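Local coordinates for SusD superfamily protein (Bacteroides thetaiotaomicron, PDB 3MCX) that is of unknown function but, as a SusD-family protein of the outer membrane, probably takes part in glycan binding and uptake, at residues D383-R388 with Q394-E399; L86-V91 with F134-L139. One frame throughout, in Å; residues are numbered along the deposited sequence.

Overall arrangement
Contact 2 comes first along the chain and is complete before contact 1 begins; their centres lie about 35 Å apart, with nearest atoms about 18 Å apart, on opposite sides of the chain's centre. Contact 2 packs helix 81-106 against helix 115-140, successive helices that run nearly antiparallel where they meet in the buried interior. Contact 1 is more peripheral: the end of helix 374-385 meets the loop that leads on to helix 403-414, beside bound zinc ions. The two contacts share no helix. Contact 2 thus joins long helices in the core of this largely helical SusD-family protein, whereas contact 1 closes a short helix-to-loop turn near the periphery, with zinc ions bound nearby.

Contact 1: D383-R388 with Q394-E399. With ZN (zinc ion), chain E.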
loop_
_atom_site.group_PDB
_atom_site.type_symbol
_atom_site.label_atom_id
_atom_site.label_comp_id
_atom_site.label_asym_id
_atom_site.label_seq_id
_atom_site.Cartn_x
_atom_site.Cartn_y
_atom_site.Cartn_z
ATOM N N ASP A 383 -3.602 19.483 10.425
ATOM C CA ASP A 383 -4.953 18.976 10.104
ATOM C C ASP A 383 -5.130 17.532 10.548
ATOM O O ASP A 383 -6.209 17.141 10.931
ATOM C CB ASP A 383 -5.238 19.085 8.606
ATOM C CG ASP A 383 -5.696 20.469 8.201
ATOM O OD1 ASP A 383 -6.521 21.052 8.927
ATOM O OD2 ASP A 383 -5.222 20.987 7.148
ATOM N N ILE A 384 -4.075 16.756 10.502
ATOM C CA ILE A 384 -4.124 15.383 10.985
ATOM C C ILE A 384 -3.997 15.387 12.496
ATOM O O ILE A 384 -4.881 14.896 13.189
ATOM C CB ILE A 384 -3.057 14.510 10.322
ATOM C CG1 ILE A 384 -3.210 14.518 8.790
ATOM C CG2 ILE A 384 -3.134 13.095 10.899
ATOM C CD1 ILE A 384 -4.566 14.092 8.235
ATOM N N ILE A 385 -2.919 15.972 13.018
ATOM C CA ILE A 385 -2.663 15.967 14.469
ATOM C C ILE A 385 -3.885 16.449 15.243
ATOM O O ILE A 385 -4.310 15.791 16.202
ATOM C CB ILE A 385 -1.383 16.780 14.852
ATOM C CG1 ILE A 385 -0.119 16.130 14.268
ATOM C CG2 ILE A 385 -1.209 16.829 16.389
ATOM C CD1 ILE A 385 1.157 17.023 14.435
ATOM N N SER A 386 -4.461 17.577 14.831
ATOM C CA SER A 386 -5.571 18.201 15.571
ATOM C C SER A 386 -6.836 17.351 15.598
ATOM O O SER A 386 -7.691 17.569 16.468
ATOM C CB SER A 386 -5.926 19.570 14.997
ATOM O OG SER A 386 -6.444 19.462 13.692
ATOM N N ARG A 387 -6.953 16.422 14.648
ATOM C CA ARG A 387 -8.092 15.502 14.568
ATOM C C ARG A 387 -7.815 14.136 15.179
ATOM O O ARG A 387 -8.631 13.200 15.056
ATOM C CB ARG A 387 -8.563 15.371 13.097
ATOM C CG ARG A 387 -9.186 16.625 12.521
ATOM C CD ARG A 387 -9.508 16.440 11.057
ATOM N NE ARG A 387 -10.261 17.541 10.500
ATOM C CZ ARG A 387 -9.743 18.709 10.126
ATOM N NH1 ARG A 387 -8.431 18.931 10.180
ATOM N NH2 ARG A 387 -10.534 19.647 9.645
ATOM N N ARG A 388 -6.648 13.979 15.806
ATOM C CA ARG A 388 -6.252 12.693 16.374
ATOM C C ARG A 388 -5.901 12.760 17.860
ATOM O O ARG A 388 -5.701 11.728 18.509
ATOM C CB ARG A 388 -5.084 12.098 15.577
ATOM C CG ARG A 388 -5.386 11.884 14.110
ATOM C CD ARG A 388 -6.414 10.808 13.878
ATOM N NE ARG A 388 -6.560 10.653 12.464
ATOM C CZ ARG A 388 -7.506 11.222 11.726
ATOM N NH1 ARG A 388 -8.448 11.945 12.281
ATOM N NH2 ARG A 388 -7.476 11.004 10.416
ATOM N N GLN A 394 0.671 19.105 20.830
ATOM C CA GLN A 394 1.174 18.166 19.810
ATOM C C GLN A 394 1.262 18.798 18.447
ATOM O O GLN A 394 2.026 18.327 17.604
ATOM C CB GLN A 394 0.318 16.896 19.717
ATOM C CG GLN A 394 0.313 16.091 21.005
ATOM C CD GLN A 394 1.653 15.441 21.306
ATOM O OE1 GLN A 394 2.380 15.072 20.385
ATOM N NE2 GLN A 394 1.994 15.341 22.606
ATOM N N GLN A 395 0.466 19.835 18.194
ATOM C CA GLN A 395 0.536 20.539 16.923
ATOM C C GLN A 395 1.873 21.247 16.783
ATOM O O GLN A 395 2.461 21.689 17.760
ATOM C CB GLN A 395 -0.624 21.518 16.773
ATOM C CG GLN A 395 -1.947 20.770 16.630
ATOM C CD GLN A 395 -3.126 21.674 16.518
ATOM O OE1 GLN A 395 -3.193 22.520 15.608
ATOM N NE2 GLN A 395 -4.093 21.515 17.431
ATOM N N VAL A 396 2.346 21.324 15.539
ATOM C CA VAL A 396 3.659 21.894 15.260
ATOM C C VAL A 396 3.611 23.372 14.885
ATOM O O VAL A 396 2.626 23.870 14.320
ATOM C CB VAL A 396 4.373 21.121 14.125
ATOM C CG1 VAL A 396 4.562 19.661 14.517
ATOM C CG2 VAL A 396 3.569 21.225 12.818
ATOM N N SER A 397 4.682 24.059 15.259
ATOM C CA SER A 397 5.033 25.380 14.756
ATOM C C SER A 397 6.125 25.186 13.710
ATOM O O SER A 397 6.605 24.082 13.527
ATOM C CB SER A 397 5.617 26.236 15.878
ATOM O OG SER A 397 6.788 25.581 16.373
ATOM N N THR A 398 6.569 26.271 13.071
ATOM C CA THR A 398 7.663 26.155 12.095
ATOM C C THR A 398 8.905 25.524 12.727
ATOM O O THR A 398 9.546 24.677 12.098
ATOM C CB THR A 398 8.002 27.514 11.430
ATOM O OG1 THR A 398 6.820 27.996 10.769
ATOM C CG2 THR A 398 9.109 27.329 10.357
ATOM N N GLU A 399 9.192 25.868 13.983
ATOM C CA GLU A 399 10.356 25.306 14.684
ATOM C C GLU A 399 10.252 23.801 14.968
ATOM O O GLU A 399 11.271 23.099 14.965
ATOM C CB GLU A 399 10.658 26.075 15.982
ATOM C CG GLU A 399 9.512 26.181 16.980
HETATM ZN ZN ZN E . -7.606 22.675 8.358
#
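Asp-383 OD1 is gripped twice: it binds the zinc ion at 2.0 Å and accepts a hydrogen bond from Arg-387 NH1 at 3.1 Å, part of a salt bridge. NH1 meets OD1 on its anti side, 31° out of the carboxylate plane, and also donates to the backbone O of Asp-383, so the guanidinium is held against the helix end. Farther along, Ile-385 faces the returning loop. Its CG1 branch lies anti to the carbonyl carbon (chi1 -65°) and runs on extended, bringing CD1 to 3.5 Å from Gln-394 O. The other branch, CG2, rests 3.7 Å from Gln-394 CB, Ile-385 standing roughly perpendicular to that side chain. Gln-395 CG lies 4.0 Å from Ile-385 CG2, and its amide NE2 3.6 Å from Ser-386 CB, while Ser-386 OG bonds to Asn-382 O. An alanine at Gln-395, lacking CG and the amide, would probably lose the cover over Ser-386 CB and the contact with Ile-385. Gln-394 NE2 bonds to Asp-391, a ligand of another zinc ion. The chain leaving helix 374-385 thus folds back over the helix's last residues on its way to helix 403-414, whose Arg-405 touches both Ile-385 and Val-396. With no hydrogen bond between the two segments, the contact itself is van der Waals packing; polar ties such as Val-396 N to Asn-382 OD1 join loop and helix beside it.

Contact 2: L86-V91 with F134-L139; sequences LPWNTV and FNLTRL
Leu-136 reaches across to helix 81-106 and packs its fork against Trp-88 and Val-91: CD1 rests on Val-91, while CD2 lies between Trp-88 and Val-91 CB. With CG anti to the carbonyl carbon (chi1 -73°), the fork points at the facing helix. CD1 is 3.6 Å from Val-91 CG1, and Leu-136 CG itself lies 3.7 Å from that same methyl; the two side chains lie alongside, pointing opposite ways. CD2 sits 4.0 Å from Trp-88 CA and 4.1 Å from ring atom CE3 of Trp-88. Here the leucine is roughly perpendicular to the tryptophan side chain, and the methyl approaches the indole obliquely. The indole reaches Leu-136 through CE3: chi1 of 177° swings it out from the helix, and chi2 of -87° turns its CE3 side toward the leucine. NE1 bonds to Glu-465 of helix 463-468 and to a bound glycerol, probably from the crystallisation liquor. Phe-140 also meets the indole, edge-to-face. Tyr-45 of helix 44-51 touches both Val-91 and Leu-139. The axes of segments 86-91 and 134-139 pass 10.4 Å apart, at 155°, the nearly antiparallel pairing of a helical hairpin. No hydrogen bond crosses between the segments, so this buried join depends on the fit of aliphatic branches and one corner of an indole, while the polar NE1 finds its partners outside the helix pair.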
loop_
_atom_site.group_PDB
_atom_site.type_symbol
_atom_site.label_atom_id
_atom_site.label_comp_id
_atom_site.label_asym_id
_atom_site.label_seq_id
_atom_site.Cartn_x
_atom_site.Cartn_y
_atom_site.Cartn_z
ATOM N N LEU A 86 3.708 -15.878 -6.842
ATOM C CA LEU A 86 2.323 -15.443 -6.992
ATOM C C LEU A 86 2.192 -13.907 -7.059
ATOM O O LEU A 86 1.474 -13.404 -7.931
ATOM C CB LEU A 86 1.466 -16.065 -5.860
ATOM C CG LEU A 86 1.081 -17.518 -6.092
ATOM C CD1 LEU A 86 0.388 -18.052 -4.842
ATOM C CD2 LEU A 86 0.178 -17.687 -7.344
ATOM N N PRO A 87 2.854 -13.151 -6.163
ATOM C CA PRO A 87 2.709 -11.693 -6.280
ATOM C C PRO A 87 3.218 -11.098 -7.577
ATOM O O PRO A 87 2.626 -10.154 -8.074
ATOM C CB PRO A 87 3.442 -11.165 -5.036
ATOM C CG PRO A 87 3.366 -12.334 -4.041
ATOM C CD PRO A 87 3.516 -13.540 -4.902
ATOM N N TRP A 88 4.276 -11.662 -8.122
ATOM C CA TRP A 88 4.784 -11.244 -9.432
ATOM C C TRP A 88 3.780 -11.582 -10.531
ATOM O O TRP A 88 3.373 -10.722 -11.319
ATOM C CB TRP A 88 6.102 -11.963 -9.697
ATOM C CG TRP A 88 6.735 -11.709 -11.029
ATOM C CD1 TRP A 88 6.487 -12.375 -12.160
ATOM C CD2 TRP A 88 7.818 -10.808 -11.317
ATOM N NE1 TRP A 88 7.320 -11.938 -13.182
ATOM C CE2 TRP A 88 8.143 -10.974 -12.673
ATOM C CE3 TRP A 88 8.499 -9.859 -10.568
ATOM C CZ2 TRP A 88 9.164 -10.231 -13.305
ATOM C CZ3 TRP A 88 9.515 -9.121 -11.184
ATOM C CH2 TRP A 88 9.840 -9.320 -12.518
ATOM N N ASN A 89 3.374 -12.849 -10.600
ATOM C CA ASN A 89 2.568 -13.325 -11.708
ATOM C C ASN A 89 1.181 -12.674 -11.662
ATOM O O ASN A 89 0.581 -12.404 -12.690
ATOM C CB ASN A 89 2.409 -14.845 -11.695
ATOM C CG ASN A 89 3.632 -15.584 -12.209
ATOM O OD1 ASN A 89 4.494 -15.005 -12.869
ATOM N ND2 ASN A 89 3.664 -16.879 -11.972
ATOM N N THR A 90 0.653 -12.466 -10.460
ATOM C CA THR A 90 -0.705 -11.928 -10.333
ATOM C C THR A 90 -0.750 -10.491 -10.817
ATOM O O THR A 90 -1.715 -10.097 -11.499
ATOM C CB THR A 90 -1.230 -12.081 -8.896
ATOM O OG1 THR A 90 -1.114 -13.465 -8.505
ATOM C CG2 THR A 90 -2.683 -11.594 -8.755
ATOM N N VAL A 91 0.246 -9.665 -10.444
ATOM C CA VAL A 91 0.250 -8.277 -10.901
ATOM C C VAL A 91 0.472 -8.210 -12.400
ATOM O O VAL A 91 -0.179 -7.419 -13.094
ATOM C CB VAL A 91 1.192 -7.384 -10.076
ATOM C CG1 VAL A 91 1.148 -5.962 -10.629
ATOM C CG2 VAL A 91 0.761 -7.383 -8.608
ATOM N N PHE A 134 3.922 0.234 -10.710
ATOM C CA PHE A 134 4.485 0.853 -9.508
ATOM C C PHE A 134 4.671 -0.182 -8.395
ATOM O O PHE A 134 5.721 -0.253 -7.759
ATOM C CB PHE A 134 3.566 1.999 -9.055
ATOM C CG PHE A 134 3.983 2.696 -7.789
ATOM C CD1 PHE A 134 5.170 3.378 -7.712
ATOM C CD2 PHE A 134 3.152 2.709 -6.689
ATOM C CE1 PHE A 134 5.516 4.069 -6.565
ATOM C CE2 PHE A 134 3.510 3.383 -5.530
ATOM C CZ PHE A 134 4.670 4.070 -5.478
ATOM N N ASN A 135 3.626 -0.974 -8.148
ATOM C CA ASN A 135 3.678 -2.016 -7.121
ATOM C C ASN A 135 4.788 -3.016 -7.363
ATOM O O ASN A 135 5.529 -3.377 -6.442
ATOM C CB ASN A 135 2.316 -2.697 -7.020
ATOM C CG ASN A 135 1.265 -1.792 -6.367
ATOM O OD1 ASN A 135 1.580 -1.022 -5.448
ATOM N ND2 ASN A 135 0.010 -1.901 -6.817
ATOM N N LEU A 136 4.935 -3.484 -8.609
ATOM C CA LEU A 136 6.034 -4.395 -8.919
ATOM C C LEU A 136 7.411 -3.739 -8.704
ATOM O O LEU A 136 8.331 -4.354 -8.199
ATOM C CB LEU A 136 5.936 -4.900 -10.353
ATOM C CG LEU A 136 4.825 -5.928 -10.591
ATOM C CD1 LEU A 136 4.449 -5.944 -12.057
ATOM C CD2 LEU A 136 5.269 -7.303 -10.108
ATOM N N THR A 137 7.532 -2.493 -9.149
ATOM C CA THR A 137 8.792 -1.808 -9.140
ATOM C C THR A 137 9.263 -1.599 -7.695
ATOM O O THR A 137 10.454 -1.699 -7.402
ATOM C CB THR A 137 8.715 -0.472 -9.921
ATOM O OG1 THR A 137 8.313 -0.738 -11.265
ATOM C CG2 THR A 137 10.054 0.250 -9.909
ATOM N N ARG A 138 8.344 -1.277 -6.802
ATOM C CA ARG A 138 8.739 -0.961 -5.447
ATOM C C ARG A 138 9.026 -2.226 -4.636
ATOM O O ARG A 138 9.792 -2.130 -3.688
ATOM C CB ARG A 138 7.702 -0.031 -4.794
ATOM C CG ARG A 138 6.432 -0.668 -4.469
ATOM C CD ARG A 138 5.285 0.363 -4.308
ATOM N NE ARG A 138 5.518 1.534 -3.482
ATOM C CZ ARG A 138 4.626 2.085 -2.621
ATOM N NH1 ARG A 138 3.458 1.512 -2.360
ATOM N NH2 ARG A 138 4.890 3.225 -2.041
ATOM N N LEU A 139 8.503 -3.397 -5.040
ATOM C CA LEU A 139 8.860 -4.665 -4.385
ATOM C C LEU A 139 10.168 -5.216 -4.908
ATOM O O LEU A 139 10.981 -5.709 -4.122
ATOM C CB LEU A 139 7.769 -5.730 -4.601
ATOM C CG LEU A 139 6.817 -5.877 -3.418
ATOM C CD1 LEU A 139 5.967 -4.608 -3.159
ATOM C CD2 LEU A 139 5.945 -7.136 -3.615
#